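Local coordinates for protein formyltransferase (Francisella tularensis subsp. tularensis, PDB 4NV1) that belongs to the formyltransferase family, joining a Rossmann-like domain to a C-terminal dimerization domain, and carries dtdp-4-amino-4,6-dideoxyglucose in its pocket, at residues N21-K26 against V31-S36. Residues are numbered along the deposited sequence; the frame is centred on the assembly and turned at random.
Sequences NIIGSK and VDYFCS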
ATOM      1  N   ASN A  21      29.813  15.536 -10.468  1.00 42.13           N
ATOM      2  CA  ASN A  21      30.751  14.908  -9.575  1.00 43.40           C
ATOM      3  C   ASN A  21      31.835  14.079 -10.241  1.00 40.35           C
ATOM      4  O   ASN A  21      33.036  14.295 -10.065  1.00 36.43           O
ATOM      5  CB  ASN A  21      29.958  13.972  -8.690  1.00 50.76           C
ATOM      6  CG  ASN A  21      30.371  14.129  -7.283  1.00 55.75           C
ATOM      7  OD1 ASN A  21      31.432  13.646  -6.899  1.00 59.15           O
ATOM      8  ND2 ASN A  21      29.597  14.908  -6.540  1.00 54.74           N
ATOM      9  N   ILE A  22      31.384  13.082 -10.987  1.00 34.16           N
ATOM     10  CA  ILE A  22      32.322  12.256 -11.751  1.00 32.11           C
ATOM     11  C   ILE A  22      33.088  13.089 -12.783  1.00 27.57           C
ATOM     12  O   ILE A  22      34.308  13.025 -12.811  1.00 31.82           O
ATOM     13  CB  ILE A  22      31.551  11.122 -12.436  1.00 32.34           C
ATOM     14  CG1 ILE A  22      31.034  10.187 -11.342  1.00 29.77           C
ATOM     15  CG2 ILE A  22      32.407  10.421 -13.495  1.00 30.01           C
ATOM     16  CD1 ILE A  22      29.730   9.589 -11.749  1.00 34.44           C
ATOM     17  N   ILE A  23      32.398  13.835 -13.637  1.00 30.18           N
ATOM     18  CA  ILE A  23      33.058  14.548 -14.719  1.00 29.90           C
ATOM     19  C   ILE A  23      33.938  15.703 -14.259  1.00 33.97           C
ATOM     20  O   ILE A  23      35.078  15.804 -14.718  1.00 34.87           O
ATOM     21  CB  ILE A  23      32.096  15.045 -15.782  1.00 32.52           C
ATOM     22  CG1 ILE A  23      31.366  13.879 -16.418  1.00 33.97           C
ATOM     23  CG2 ILE A  23      32.820  15.718 -16.942  1.00 32.42           C
ATOM     24  CD1 ILE A  23      30.091  14.335 -17.097  1.00 33.58           C
ATOM     25  N   GLY A  24      33.420  16.588 -13.399  1.00 39.25           N
ATOM     26  CA  GLY A  24      34.248  17.594 -12.722  1.00 37.70           C
ATOM     27  C   GLY A  24      35.523  17.038 -12.077  1.00 41.44           C
ATOM     28  O   GLY A  24      36.510  17.766 -11.901  1.00 41.58           O
ATOM     29  N   SER A  25      35.573  15.750 -11.742  1.00 36.49           N
ATOM     30  CA  SER A  25      36.817  15.215 -11.178  1.00 36.89           C
ATOM     31  C   SER A  25      37.908  15.023 -12.223  1.00 34.16           C
ATOM     32  O   SER A  25      39.028  14.751 -11.857  1.00 42.37           O
ATOM     33  CB  SER A  25      36.592  13.927 -10.383  1.00 39.59           C
ATOM     34  OG  SER A  25      36.625  12.786 -11.227  1.00 41.59           O
ATOM     35  N   LYS A  26      37.616  15.180 -13.508  1.00 32.99           N
ATOM     36  CA  LYS A  26      38.501  14.728 -14.547  1.00 35.95           C
ATOM     37  C   LYS A  26      39.332  15.883 -15.093  1.00 41.56           C
ATOM     38  O   LYS A  26      38.865  17.023 -15.164  1.00 35.65           O
ATOM     39  CB  LYS A  26      37.688  14.215 -15.730  1.00 32.80           C
ATOM     40  CG  LYS A  26      36.772  13.048 -15.452  1.00 38.64           C
ATOM     41  CD  LYS A  26      37.504  11.780 -15.030  1.00 35.24           C
ATOM     42  CE  LYS A  26      36.506  10.769 -14.510  1.00 34.79           C
ATOM     43  NZ  LYS A  26      37.159   9.466 -14.258  1.00 39.48           N
ATOM     44  N   VAL A  31      32.787  20.947 -19.947  1.00 32.16           N
ATOM     45  CA  VAL A  31      31.470  20.353 -20.162  1.00 33.45           C
ATOM     46  C   VAL A  31      30.359  21.395 -20.006  1.00 31.58           C
ATOM     47  O   VAL A  31      30.336  22.026 -18.965  1.00 32.83           O
ATOM     48  CB  VAL A  31      31.269  19.153 -19.197  1.00 32.82           C
ATOM     49  CG1 VAL A  31      31.679  19.465 -17.771  1.00 42.89           C
ATOM     50  CG2 VAL A  31      29.822  18.756 -19.138  1.00 33.38           C
ATOM     51  N   ASP A  32      29.460  21.535 -20.983  1.00 29.50           N
ATOM     52  CA  ASP A  32      28.179  22.220 -20.800  1.00 34.87           C
ATOM     53  C   ASP A  32      27.019  21.264 -20.573  1.00 36.41           C
ATOM     54  O   ASP A  32      26.922  20.239 -21.229  1.00 34.45           O
ATOM     55  CB  ASP A  32      27.840  23.069 -22.030  1.00 33.87           C
ATOM     56  CG  ASP A  32      28.967  24.022 -22.388  1.00 32.69           C
ATOM     57  OD1 ASP A  32      29.616  24.463 -21.432  1.00 40.98           O
ATOM     58  OD2 ASP A  32      29.279  24.244 -23.578  1.00 33.59           O
ATOM     59  N   TYR A  33      26.094  21.642 -19.695  1.00 36.26           N
ATOM     60  CA  TYR A  33      24.947  20.825 -19.352  1.00 30.83           C
ATOM     61  C   TYR A  33      23.676  21.484 -19.830  1.00 36.54           C
ATOM     62  O   TYR A  33      23.419  22.664 -19.548  1.00 40.51           O
ATOM     63  CB  TYR A  33      24.866  20.651 -17.833  1.00 28.23           C
ATOM     64  CG  TYR A  33      25.979  19.887 -17.202  1.00 32.27           C
ATOM     65  CD1 TYR A  33      27.082  20.535 -16.697  1.00 33.93           C
ATOM     66  CD2 TYR A  33      25.932  18.486 -17.077  1.00 30.85           C
ATOM     67  CE1 TYR A  33      28.131  19.852 -16.105  1.00 34.70           C
ATOM     68  CE2 TYR A  33      26.979  17.809 -16.464  1.00 31.65           C
ATOM     69  CZ  TYR A  33      28.090  18.474 -15.993  1.00 36.55           C
ATOM     70  OH  TYR A  33      29.173  17.791 -15.420  1.00 36.19           O
ATOM     71  N   PHE A  34      22.839  20.711 -20.499  1.00 36.03           N
ATOM     72  CA  PHE A  34      21.526  21.144 -20.919  1.00 34.34           C
ATOM     73  C   PHE A  34      20.452  20.227 -20.361  1.00 40.10           C
ATOM     74  O   PHE A  34      20.642  19.038 -20.087  1.00 34.79           O
ATOM     75  CB  PHE A  34      21.398  21.088 -22.429  1.00 38.26           C
ATOM     76  CG  PHE A  34      22.475  21.835 -23.153  1.00 42.85           C
ATOM     77  CD1 PHE A  34      23.630  21.187 -23.578  1.00 41.15           C
ATOM     78  CD2 PHE A  34      22.321  23.196 -23.449  1.00 43.30           C
ATOM     79  CE1 PHE A  34      24.632  21.869 -24.279  1.00 38.25           C
ATOM     80  CE2 PHE A  34      23.310  23.873 -24.174  1.00 43.59           C
ATOM     81  CZ  PHE A  34      24.470  23.199 -24.589  1.00 41.43           C
ATOM     82  N   CYS A  35      19.276  20.816 -20.274  1.00 46.12           N
ATOM     83  CA  CYS A  35      18.069  20.157 -19.828  1.00 43.51           C
ATOM     84  C   CYS A  35      16.949  20.586 -20.757  1.00 43.19           C
ATOM     85  O   CYS A  35      17.187  21.215 -21.784  1.00 31.74           O
ATOM     86  CB  CYS A  35      17.790  20.597 -18.406  1.00 48.24           C
ATOM     87  SG  CYS A  35      17.243  22.310 -18.262  1.00 41.32           S
ATOM     88  N   SER A  36      15.720  20.213 -20.438  1.00 47.89           N
ATOM     89  CA  SER A  36      14.620  20.535 -21.329  1.00 45.66           C
ATOM     90  C   SER A  36      13.805  21.706 -20.751  1.00 44.96           C
ATOM     91  O   SER A  36      14.000  22.142 -19.596  1.00 43.00           O
ATOM     92  CB  SER A  36      13.765  19.295 -21.613  1.00 47.90           C
ATOM     93  OG  SER A  36      12.390  19.628 -21.708  1.00 46.92           O
TER
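I23, in the last turn of helix 13-24, lies over V31 near the start of strand 29-35, with 8.1 Å between their CA atoms; a tight connection of four residues, half of it already strand, joins the two segments, and no hydrogen bond crosses between them. I23, V31 and Y33 all project toward the opposing segment, and I23 CG2 meets V31 CG1 at 4.0 Å. That methyl of I23 stands anti to its own backbone N, while CG1 (chi1 -61°) carries CD1 to 3.9 Å from Y33 OH. I23 and Y33 approach head-on, the phenol oxygen ending against the isoleucine's CD1, with I23 CB also 4.0 Å from Y33 OH. This is the second half of a right-handed beta-alpha-beta crossover of the Rossmann-like core: strand 4-9 leads through helix 13-24 into strand 29-35, its parallel neighbour, and V8 touches I23, V31 and Y33 alike. Within the strand, V31 CG2 sits 3.6 Å above one face of the Y33 ring, displaced toward its rim. L16 and K20 of the same helix also pack on the tyrosine. At the helix's C-terminal end, I22 O takes two bonds, from S25 N and from S25 OG at 2.8 Å. On another side of the helix I22 packs against F162, T163 and I166 of helix 147-170, where K26 NZ forms a salt bridge with D167.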